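Local coordinates for OmpT protein (Vibrio cholerae serotype O1, PDB 6EHD) that probably forms a passive diffusion porin, a water-filled beta-barrel channel that lets ions and small hydrophilic solutes cross the bacterial outer membrane, at residues S35-V40 / G301-V306; T89-V94 / N194-V199; V254-N259 / T293-T298. The protein carries 1 engineered substitution. All blocks are in the same frame, centred on the assembly; numbering follows the deposited sequence.

Contact 1. Residues S35-V40 / G301-V306. With C8E ((hydroxyethyloxy)tri(ethyloxy)octane), chain G.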
loop_
_atom_site.group_PDB
_atom_site.type_symbol
_atom_site.label_atom_id
_atom_site.label_comp_id
_atom_site.label_asym_id
_atom_site.label_seq_id
_atom_site.Cartn_x
_atom_site.Cartn_y
_atom_site.Cartn_z
ATOM N N SER A 35 -12.319 -1.290 6.661
ATOM C CA SER A 35 -11.412 -2.462 6.811
ATOM C C SER A 35 -10.983 -2.964 8.267
ATOM O O SER A 35 -9.843 -3.065 8.667
ATOM C CB SER A 35 -10.174 -2.211 6.073
ATOM O OG SER A 35 -9.482 -3.416 5.980
ATOM N N SER A 36 -11.932 -3.530 8.939
ATOM C CA SER A 36 -11.730 -3.996 10.301
ATOM C C SER A 36 -10.909 -5.324 10.338
ATOM O O SER A 36 -11.023 -6.133 9.420
ATOM C CB SER A 36 -13.117 -4.199 10.937
ATOM O OG SER A 36 -13.868 -2.956 10.973
ATOM N N ARG A 37 -10.198 -5.537 11.419
ATOM C CA ARG A 37 -9.346 -6.754 11.547
ATOM C C ARG A 37 -9.056 -7.110 12.979
ATOM O O ARG A 37 -9.169 -6.282 13.860
ATOM C CB ARG A 37 -7.993 -6.487 10.749
ATOM C CG ARG A 37 -6.942 -5.675 11.464
ATOM C CD ARG A 37 -7.030 -4.150 11.420
ATOM N NE ARG A 37 -7.286 -3.515 10.124
ATOM C CZ ARG A 37 -6.366 -3.039 9.281
ATOM N NH1 ARG A 37 -5.093 -3.079 9.551
ATOM N NH2 ARG A 37 -6.797 -2.518 8.164
ATOM N N ALA A 38 -8.588 -8.373 13.232
ATOM C CA ALA A 38 -8.191 -8.764 14.542
ATOM C C ALA A 38 -7.102 -9.880 14.397
ATOM O O ALA A 38 -7.192 -10.688 13.547
ATOM C CB ALA A 38 -9.393 -9.378 15.315
ATOM N N GLY A 39 -6.092 -9.850 15.214
ATOM C CA GLY A 39 -5.012 -10.914 15.130
ATOM C C GLY A 39 -4.365 -11.227 16.478
ATOM O O GLY A 39 -4.724 -10.643 17.532
ATOM N N VAL A 40 -3.353 -12.129 16.427
ATOM C CA VAL A 40 -2.473 -12.429 17.542
ATOM C C VAL A 40 -1.039 -12.459 17.032
ATOM O O VAL A 40 -0.798 -12.947 15.908
ATOM C CB VAL A 40 -2.884 -13.743 18.216
ATOM C CG1 VAL A 40 -2.955 -14.878 17.238
ATOM C CG2 VAL A 40 -1.975 -14.096 19.374
ATOM N N GLY A 301 -4.113 3.698 3.484
ATOM C CA GLY A 301 -4.868 4.101 4.688
ATOM C C GLY A 301 -6.185 3.316 4.902
ATOM O O GLY A 301 -6.450 2.755 6.024
ATOM N N SER A 302 -6.959 3.209 3.843
ATOM C CA SER A 302 -8.266 2.578 3.949
ATOM C C SER A 302 -8.264 1.112 3.439
ATOM O O SER A 302 -9.284 0.416 3.602
ATOM C CB SER A 302 -9.279 3.361 3.165
ATOM O OG SER A 302 -9.054 3.264 1.745
ATOM N N ASP A 303 -7.161 0.662 2.834
ATOM C CA ASP A 303 -7.047 -0.594 2.143
ATOM C C ASP A 303 -7.898 -0.654 0.871
ATOM O O ASP A 303 -8.106 -1.717 0.334
ATOM C CB ASP A 303 -7.531 -1.776 3.001
ATOM C CG ASP A 303 -6.468 -2.486 3.686
ATOM O OD1 ASP A 303 -5.484 -1.845 4.128
ATOM O OD2 ASP A 303 -6.659 -3.715 3.829
ATOM N N ALA A 304 -8.411 0.424 0.347
ATOM C CA ALA A 304 -9.248 0.282 -0.864
ATOM C C ALA A 304 -8.385 0.067 -2.168
ATOM O O ALA A 304 -7.238 0.555 -2.281
ATOM C CB ALA A 304 -10.203 1.430 -0.987
ATOM N N GLU A 305 -8.884 -0.778 -3.081
ATOM C CA GLU A 305 -8.247 -0.962 -4.391
ATOM C C GLU A 305 -9.192 -0.286 -5.389
ATOM O O GLU A 305 -10.413 -0.418 -5.301
ATOM C CB GLU A 305 -7.976 -2.447 -4.731
ATOM C CG GLU A 305 -7.008 -3.179 -3.771
ATOM C CD GLU A 305 -5.530 -2.822 -3.958
ATOM O OE1 GLU A 305 -5.205 -1.874 -4.693
ATOM O OE2 GLU A 305 -4.666 -3.464 -3.333
ATOM N N VAL A 306 -8.618 0.526 -6.266
ATOM C CA VAL A 306 -9.347 1.185 -7.321
ATOM C C VAL A 306 -8.807 0.594 -8.633
ATOM O O VAL A 306 -7.598 0.609 -8.866
ATOM C CB VAL A 306 -9.159 2.747 -7.313
ATOM C CG1 VAL A 306 -9.796 3.338 -8.566
ATOM C CG2 VAL A 306 -9.705 3.371 -6.029
HETATM C C11 C8E G . -0.294 9.457 7.946
HETATM O O12 C8E G . -1.546 8.743 8.140
HETATM C C13 C8E G . -1.963 8.072 6.922
HETATM C C14 C8E G . -3.151 7.155 7.159
HETATM O O15 C8E G . -2.629 6.096 7.996
HETATM C C16 C8E G . -3.488 5.446 8.891
HETATM C C17 C8E G . -4.101 4.452 8.017
HETATM O O18 C8E G . -4.032 3.123 8.523
HETATM C C19 C8E G . -4.714 2.001 7.934
HETATM C C20 C8E G . -4.437 0.736 7.035
HETATM O O21 C8E G . -5.587 -0.034 6.388
HETATM O O HOH W 1 -10.825 0.908 5.874
#

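Contact 2. Residues T89-V94 / N194-V199. With C8E ((hydroxyethyloxy)tri(ethyloxy)octane), chain K; C8E ((hydroxyethyloxy)tri(ethyloxy)octane), chain B; C8E ((hydroxyethyloxy)tri(ethyloxy)octane), chain J.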
loop_
_atom_site.group_PDB
_atom_site.type_symbol
_atom_site.label_atom_id
_atom_site.label_comp_id
_atom_site.label_asym_id
_atom_site.label_seq_id
_atom_site.Cartn_x
_atom_site.Cartn_y
_atom_site.Cartn_z
ATOM N N THR A 89 3.302 -6.997 0.401
ATOM C CA THR A 89 4.615 -6.775 -0.282
ATOM C C THR A 89 5.540 -5.802 0.481
ATOM O O THR A 89 5.078 -4.914 1.244
ATOM C CB THR A 89 4.468 -6.318 -1.747
ATOM O OG1 THR A 89 3.871 -5.016 -1.811
ATOM C CG2 THR A 89 3.664 -7.297 -2.582
ATOM N N THR A 90 6.849 -5.992 0.317
ATOM C CA THR A 90 7.866 -5.072 0.810
ATOM C C THR A 90 7.571 -3.614 0.236
ATOM O O THR A 90 7.680 -2.613 0.980
ATOM C CB THR A 90 9.296 -5.500 0.350
ATOM O OG1 THR A 90 9.591 -6.787 0.888
ATOM C CG2 THR A 90 10.350 -4.493 0.811
ATOM N N SER A 91 7.169 -3.579 -1.036
ATOM C CA SER A 91 6.770 -2.272 -1.673
ATOM C C SER A 91 5.621 -1.552 -0.934
ATOM O O SER A 91 5.606 -0.285 -0.826
ATOM C CB SER A 91 6.466 -2.475 -3.188
ATOM O OG SER A 91 5.554 -3.561 -3.392
ATOM N N ASP A 92 4.673 -2.319 -0.414
ATOM C CA ASP A 92 3.528 -1.777 0.399
ATOM C C ASP A 92 4.002 -1.317 1.750
ATOM O O ASP A 92 3.544 -0.255 2.216
ATOM C CB ASP A 92 2.445 -2.798 0.538
ATOM C CG ASP A 92 1.098 -2.249 1.065
ATOM O OD1 ASP A 92 0.499 -1.415 0.398
ATOM O OD2 ASP A 92 0.631 -2.753 2.103
ATOM N N ASP A 93 4.955 -2.045 2.372
ATOM C CA ASP A 93 5.487 -1.664 3.697
ATOM C C ASP A 93 6.229 -0.332 3.571
ATOM O O ASP A 93 6.103 0.602 4.445
ATOM C CB ASP A 93 6.493 -2.711 4.223
ATOM C CG ASP A 93 5.894 -4.083 4.550
ATOM O OD1 ASP A 93 4.665 -4.226 4.656
ATOM O OD2 ASP A 93 6.764 -5.058 4.667
ATOM N N VAL A 94 7.081 -0.192 2.528
ATOM C CA VAL A 94 7.915 1.031 2.378
ATOM C C VAL A 94 7.043 2.225 1.900
ATOM O O VAL A 94 7.164 3.315 2.425
ATOM C CB VAL A 94 9.054 0.790 1.377
ATOM C CG1 VAL A 94 9.751 2.066 0.873
ATOM C CG2 VAL A 94 10.049 -0.276 1.856
ATOM N N ASN A 194 5.107 -5.996 -14.542
ATOM C CA ASN A 194 5.194 -4.587 -14.048
ATOM C C ASN A 194 6.547 -4.469 -13.420
ATOM O O ASN A 194 6.807 -5.233 -12.500
ATOM C CB ASN A 194 4.080 -4.377 -13.018
ATOM C CG ASN A 194 3.972 -2.920 -12.532
ATOM O OD1 ASN A 194 4.363 -2.010 -13.249
ATOM N ND2 ASN A 194 3.393 -2.715 -11.294
ATOM N N SER A 195 7.434 -3.614 -13.986
ATOM C CA SER A 195 8.736 -3.309 -13.484
ATOM C C SER A 195 8.752 -1.845 -12.955
ATOM O O SER A 195 8.378 -0.941 -13.644
ATOM C CB SER A 195 9.797 -3.460 -14.608
ATOM O OG SER A 195 9.687 -4.799 -15.112
ATOM N N TYR A 196 9.238 -1.623 -11.734
ATOM C CA TYR A 196 9.087 -0.296 -11.114
ATOM C C TYR A 196 10.300 0.112 -10.247
ATOM O O TYR A 196 11.079 -0.702 -9.754
ATOM C CB TYR A 196 7.690 -0.234 -10.332
ATOM C CG TYR A 196 7.460 -1.510 -9.452
ATOM C CD1 TYR A 196 6.835 -2.633 -10.025
ATOM C CD2 TYR A 196 7.959 -1.597 -8.153
ATOM C CE1 TYR A 196 6.673 -3.829 -9.310
ATOM C CE2 TYR A 196 7.757 -2.794 -7.408
ATOM C CZ TYR A 196 7.140 -3.920 -8.015
ATOM O OH TYR A 196 6.955 -5.123 -7.321
ATOM N N PHE A 197 10.472 1.423 -10.096
ATOM C CA PHE A 197 11.534 2.059 -9.339
ATOM C C PHE A 197 11.094 3.394 -8.794
ATOM O O PHE A 197 10.346 4.170 -9.476
ATOM C CB PHE A 197 12.801 2.216 -10.297
ATOM C CG PHE A 197 13.951 2.896 -9.637
ATOM C CD1 PHE A 197 14.669 2.248 -8.668
ATOM C CD2 PHE A 197 14.339 4.172 -9.993
ATOM C CE1 PHE A 197 15.725 2.871 -8.005
ATOM C CE2 PHE A 197 15.359 4.804 -9.310
ATOM C CZ PHE A 197 16.072 4.141 -8.342
ATOM N N GLU A 198 11.585 3.762 -7.558
ATOM C CA GLU A 198 11.172 4.973 -6.921
ATOM C C GLU A 198 12.268 5.563 -6.058
ATOM O O GLU A 198 13.169 4.842 -5.578
ATOM C CB GLU A 198 9.931 4.691 -5.993
ATOM C CG GLU A 198 10.188 3.844 -4.772
ATOM C CD GLU A 198 10.741 4.545 -3.506
ATOM O OE1 GLU A 198 10.504 5.737 -3.308
ATOM O OE2 GLU A 198 11.435 3.872 -2.665
ATOM N N VAL A 199 12.182 6.862 -5.871
ATOM C CA VAL A 199 12.947 7.606 -4.846
ATOM C C VAL A 199 11.997 8.467 -4.003
ATOM O O VAL A 199 11.114 9.174 -4.587
ATOM C CB VAL A 199 14.008 8.520 -5.524
ATOM C CG1 VAL A 199 14.725 9.400 -4.515
ATOM C CG2 VAL A 199 15.005 7.671 -6.320
HETATM C C1 C8E K . 19.929 4.606 -10.403
HETATM C C2 C8E K . 19.750 3.304 -11.174
HETATM C C3 C8E K . 18.453 3.310 -11.935
HETATM C C4 C8E K . 17.897 1.920 -12.002
HETATM C C5 C8E K . 16.759 1.904 -12.944
HETATM C C6 C8E K . 16.099 0.552 -12.996
HETATM C C7 C8E K . 14.825 0.768 -13.771
HETATM C C8 C8E K . 13.960 -0.453 -13.976
HETATM O O9 C8E K . 12.779 0.074 -14.603
HETATM C C10 C8E K . 11.704 0.386 -13.734
HETATM C C11 C8E K . 10.963 1.627 -14.226
HETATM O O12 C8E K . 10.606 1.443 -15.588
HETATM O O9 C8E B . 9.063 -3.486 7.491
HETATM C C10 C8E B . 8.998 -4.322 8.629
HETATM C C11 C8E B . 9.604 -3.745 9.897
HETATM O O12 C8E B . 10.699 -2.875 9.611
HETATM C C13 C8E B . 11.353 -2.391 10.789
HETATM C C14 C8E B . 12.392 -1.317 10.434
HETATM O O15 C8E B . 11.925 -0.263 9.547
HETATM C C16 C8E B . 12.925 0.766 9.419
HETATM C C17 C8E B . 12.743 1.594 8.155
HETATM O O18 C8E B . 11.406 1.794 7.772
HETATM C C19 C8E B . 11.099 2.591 6.619
HETATM C C20 C8E B . 10.632 1.753 5.441
HETATM O O21 C8E B . 9.530 1.000 5.875
HETATM C C1 C8E J . 20.779 6.965 -8.933
HETATM C C2 C8E J . 19.825 6.583 -7.831
HETATM C C3 C8E J . 20.059 7.482 -6.631
HETATM C C4 C8E J . 18.777 7.742 -5.874
HETATM C C5 C8E J . 19.038 8.000 -4.404
HETATM C C6 C8E J . 18.441 9.270 -3.869
HETATM C C7 C8E J . 18.712 10.556 -4.642
HETATM C C8 C8E J . 18.693 11.750 -3.657
HETATM O O9 C8E J . 17.439 11.767 -3.010
HETATM C C10 C8E J . 17.034 12.921 -2.281
HETATM C C11 C8E J . 15.548 12.677 -2.050
HETATM O O12 C8E J . 14.794 13.386 -3.048
HETATM C C13 C8E J . 13.423 13.034 -3.097
HETATM C C14 C8E J . 12.904 13.250 -4.495
HETATM O O15 C8E J . 12.710 14.622 -4.875
HETATM C C16 C8E J . 13.541 15.660 -4.466
HETATM C C17 C8E J . 13.423 16.782 -5.493
HETATM O O18 C8E J . 12.927 17.973 -4.922
HETATM C C19 C8E J . 13.887 18.717 -4.186
HETATM C C20 C8E J . 12.976 19.797 -3.655
HETATM O O21 C8E J . 11.973 19.345 -2.737
#

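Contact 3. Residues V254-N259 / T293-T298. With C8E ((hydroxyethyloxy)tri(ethyloxy)octane), chain F.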
loop_
_atom_site.group_PDB
_atom_site.type_symbol
_atom_site.label_atom_id
_atom_site.label_comp_id
_atom_site.label_asym_id
_atom_site.label_seq_id
_atom_site.Cartn_x
_atom_site.Cartn_y
_atom_site.Cartn_z
ATOM N N VAL A 254 0.229 11.756 -12.677
ATOM C CA VAL A 254 0.737 10.574 -13.321
ATOM C C VAL A 254 0.523 10.746 -14.875
ATOM O O VAL A 254 -0.576 11.199 -15.302
ATOM C CB VAL A 254 0.059 9.294 -12.895
ATOM C CG1 VAL A 254 0.684 8.082 -13.611
ATOM C CG2 VAL A 254 0.139 9.154 -11.343
ATOM N N MET A 255 1.589 10.540 -15.635
ATOM C CA MET A 255 1.481 10.441 -17.191
ATOM C C MET A 255 1.701 9.024 -17.661
ATOM O O MET A 255 2.587 8.326 -17.166
ATOM C CB MET A 255 2.390 11.460 -17.879
ATOM C CG MET A 255 3.881 11.525 -17.659
ATOM S SD MET A 255 4.696 13.202 -17.994
ATOM C CE MET A 255 3.484 14.211 -18.801
ATOM N N GLN A 256 0.813 8.557 -18.515
ATOM C CA GLN A 256 0.854 7.244 -19.061
ATOM C C GLN A 256 1.075 7.411 -20.611
ATOM O O GLN A 256 0.332 8.151 -21.284
ATOM C CB GLN A 256 -0.429 6.474 -18.819
ATOM C CG GLN A 256 -0.912 6.405 -17.343
ATOM C CD GLN A 256 -1.836 7.532 -16.929
ATOM O OE1 GLN A 256 -2.284 8.349 -17.749
ATOM N NE2 GLN A 256 -2.163 7.587 -15.584
ATOM N N GLU A 257 2.052 6.694 -21.114
ATOM C CA GLU A 257 2.405 6.739 -22.584
ATOM C C GLU A 257 2.586 5.329 -23.131
ATOM O O GLU A 257 3.394 4.533 -22.582
ATOM C CB GLU A 257 3.651 7.577 -22.797
ATOM C CG GLU A 257 4.174 7.499 -24.221
ATOM C CD GLU A 257 5.315 8.456 -24.498
ATOM O OE1 GLU A 257 6.324 7.999 -25.075
ATOM O OE2 GLU A 257 5.197 9.643 -24.143
ATOM N N ALA A 258 1.827 4.999 -24.199
ATOM C CA ALA A 258 1.919 3.709 -24.883
ATOM C C ALA A 258 2.818 3.849 -26.133
ATOM O O ALA A 258 2.947 4.931 -26.715
ATOM C CB ALA A 258 0.553 3.177 -25.270
ATOM N N ASN A 259 3.471 2.763 -26.502
ATOM C CA ASN A 259 4.361 2.788 -27.682
ATOM C C ASN A 259 3.603 2.871 -29.034
ATOM O O ASN A 259 4.225 3.102 -30.063
ATOM C CB ASN A 259 5.369 1.637 -27.660
ATOM C CG ASN A 259 4.743 0.281 -27.722
ATOM O OD1 ASN A 259 3.541 0.105 -27.587
ATOM N ND2 ASN A 259 5.599 -0.734 -27.808
ATOM N N THR A 293 -6.990 9.886 -15.903
ATOM C CA THR A 293 -6.795 8.448 -15.912
ATOM C C THR A 293 -5.925 7.862 -14.769
ATOM O O THR A 293 -4.925 8.512 -14.435
ATOM C CB THR A 293 -6.108 8.108 -17.249
ATOM O OG1 THR A 293 -7.028 8.432 -18.329
ATOM C CG2 THR A 293 -5.717 6.654 -17.343
ATOM N N THR A 294 -6.316 6.705 -14.219
ATOM C CA THR A 294 -5.409 5.770 -13.499
ATOM C C THR A 294 -5.477 4.405 -14.114
ATOM O O THR A 294 -6.618 3.994 -14.468
ATOM C CB THR A 294 -5.678 5.723 -11.962
ATOM O OG1 THR A 294 -4.799 4.798 -11.316
ATOM C CG2 THR A 294 -7.104 5.275 -11.616
ATOM N N LEU A 295 -4.333 3.689 -14.232
ATOM C CA LEU A 295 -4.309 2.255 -14.559
ATOM C C LEU A 295 -4.622 1.320 -13.377
ATOM O O LEU A 295 -4.601 0.115 -13.534
ATOM C CB LEU A 295 -3.043 1.827 -15.300
ATOM C CG LEU A 295 -2.775 2.715 -16.528
ATOM C CD1 LEU A 295 -1.482 2.270 -17.186
ATOM C CD2 LEU A 295 -3.959 2.698 -17.480
ATOM N N GLY A 296 -4.850 1.891 -12.170
ATOM C CA GLY A 296 -5.195 1.099 -10.961
ATOM C C GLY A 296 -4.279 1.567 -9.805
ATOM O O GLY A 296 -3.110 1.835 -10.053
ATOM N N TYR A 297 -4.794 1.653 -8.577
ATOM C CA TYR A 297 -3.932 1.960 -7.382
ATOM C C TYR A 297 -4.577 1.420 -6.118
ATOM O O TYR A 297 -5.768 1.082 -6.134
ATOM C CB TYR A 297 -3.665 3.471 -7.322
ATOM C CG TYR A 297 -4.814 4.390 -6.789
ATOM C CD1 TYR A 297 -5.895 4.777 -7.614
ATOM C CD2 TYR A 297 -4.851 4.818 -5.435
ATOM C CE1 TYR A 297 -6.958 5.557 -7.170
ATOM C CE2 TYR A 297 -5.839 5.647 -5.011
ATOM C CZ TYR A 297 -6.938 5.995 -5.840
ATOM O OH TYR A 297 -7.910 6.839 -5.388
ATOM N N THR A 298 -3.784 1.426 -5.034
ATOM C CA THR A 298 -4.201 1.006 -3.709
ATOM C C THR A 298 -4.013 2.143 -2.698
ATOM O O THR A 298 -3.005 2.827 -2.745
ATOM C CB THR A 298 -3.375 -0.305 -3.282
ATOM O OG1 THR A 298 -3.016 -0.306 -1.911
ATOM C CG2 THR A 298 -2.133 -0.510 -4.047
HETATM O O9 C8E F . -14.184 4.577 -8.857
HETATM C C10 C8E F . -14.133 5.946 -8.510
HETATM C C11 C8E F . -13.313 6.110 -7.245
HETATM O O12 C8E F . -12.961 7.500 -7.165
HETATM C C13 C8E F . -11.883 7.766 -6.279
HETATM C C14 C8E F . -11.228 9.126 -6.448
HETATM O O15 C8E F . -10.674 9.398 -7.771
HETATM C C16 C8E F . -9.594 8.513 -8.055
HETATM C C17 C8E F . -9.480 8.457 -9.549
HETATM O O18 C8E F . -8.493 9.407 -9.879
HETATM C C19 C8E F . -7.354 8.830 -10.492
HETATM C C20 C8E F . -7.442 9.352 -11.892
HETATM O O21 C8E F . -7.074 10.722 -11.859
HETATM O O HOH W 2 -1.818 5.153 -13.750
#

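Contact 1. Residues S35-V40 / G301-V306
Ser35 and Arg37, where wall strand 30-47 is interrupted and then resumes, face Ser302 and Asp303 at the tip of a hairpin folded into the lumen of this 16-stranded porin barrel. The hairpin lies between the last two wall strands and so belongs to the loop called L8 in general porins. The tight part is internal to the wall segment. Arg37 turns its guanidinium back on its own chain and grips Ser35 O with two nitrogens side-on, NE at 3.0 Å and NH2 at 3.1 Å from that oxygen, which sits in the guanidinium plane. Bends at chi2 and chi3 (-84° and -46°) fold the chain far enough for this, and the pair of hydrogen bonds to one oxygen fixes the rotation of the flat group. Across to 301-306 the fit is looser and polar, and no direct hydrogen bond crosses. Ser35 CB rests 3.7 Å from Ser302 O, while a water bridges the gap, accepting from Ser35 N at 2.8 Å and donating to Ser302 O at 2.8 Å. Asp303 brings its carboxylate toward Arg37 without a direct salt bridge; the terminal oxygen of a detergent molecule lies between them, with Arg37 NH2 donating to its O21 at 3.3 Å. Asp303 OD2 is paired with Arg69, and Arg37 NH1 with a buffer sulfonate. Arg18 lies close by as well, consistent with a charged porin constriction. The hairpin end is shaped by an ST turn, in which Ala304 N donates to Ser302 OG at 3.2 Å; Ser302 OG also bonds Asn299 OD1.

Contact 2. Residues T89-V94 / N194-V199
Ser91, on the short helix 90-94, and Tyr196, on wall strand 184-205, are the nearest backbone neighbours here, yet their CA atoms stand 9.9 Å apart, so side chains alone span the gap. The helix sits on the loop between the fifth and sixth barrel strands, the L3 position of general porins, which folds into the pore and narrows it. Thr89 occupies the N-cap, and the first turn closes through Asp93 N to Thr89 O at 3.1 Å and Val94 N to Thr90 O at 2.9 Å. Opposite it, residues 194-199 are fully extended, and alternate side chains therefore serve two environments: Tyr196 and Glu198 reach toward the helix, whereas Phe197 and Val199 lie against detergent. The touch itself is light. Ser91 CB meets the Tyr196 ring obliquely at CE2, 4.4 Å away, and Val94 CG1 comes within 4.3 Å of Glu198 OE2. Val94 reaches that point because CG1 stands anti to its backbone N (chi1 165°). What ties the two sides together is a third residue: Glu150 OE2, from the wall strand 147-157, is hydrogen-bonded both to Ser91 OG and to Tyr196 OH. Ser91 OG in addition accepts from Thr89 OG1 at 2.7 Å, a bond that links the helix start to this buried cluster. Glu198 is held in turn by His163 at OE2 and by Thr200 at OE1. On the outer side of the strand, which would face lipid in the membrane, C3 of one detergent tail lies 4.3 Å above one face of the Phe197 ring, offset toward its rim.

Contact 3. Residues V254-N259 / T293-T298
Gln256 reaches from strand 245-258 of the wall to the chain at Thr293-Leu295, and its atoms meet that chain one after another. CB starts out toward 293-298. CG passes Leu295 CD1 at 4.2 Å, the two side chains running past each other in opposite directions. A bend at chi2 (90°) then swings the amide over Thr293, where CD lies 4.0 Å from the methyl CG2 of Thr293 and OE1 sits 3.9 Å from that same methyl. At the tip, NE2 donates to Thr293 O at 3.1 Å. This bond is far from straight, with an N-H...O angle of 139°, and it arrives 61° out of the carbonyl plane instead of on a lone pair. NE2 also gives to a water 3.1 Å away, and that water accepts from Leu295 N at 2.9 Å, so NE2 is tied to the backbone directly at Thr293 and through the water at Leu295. Just beyond, the chain turns a corner at Leu295, with Gly296 N bound to Thr294 OG1 in an ST turn. The segment follows wall strand 281-291 and leads into the inward-folded hairpin, the L8 position of a 16-stranded porin barrel.

How the contacts relate
The three contacts tie inserted loops to the barrel wall at different points of the lumen. Contact 1 spans most of the chain, and contacts 2 and 3 are nested inside it in series. Contact 2 joins the L3 helix to strand 184-205, while contact 3 meets the start of the L8 insertion and contact 1 its hairpin tip, against wall strands 245-258 and 30-47. The centres of contacts 1 and 3 lie about 24 Å apart on opposite sides of the chain's centre, but strands 293-299 and 304-307 pair in a small sheet, Val306 N probably bonding Tyr297 O. Contact 2 lies about 19 Å from contact 1 and 16 Å from contact 3, centre to centre. Together, L3 and L8 probably narrow the pore.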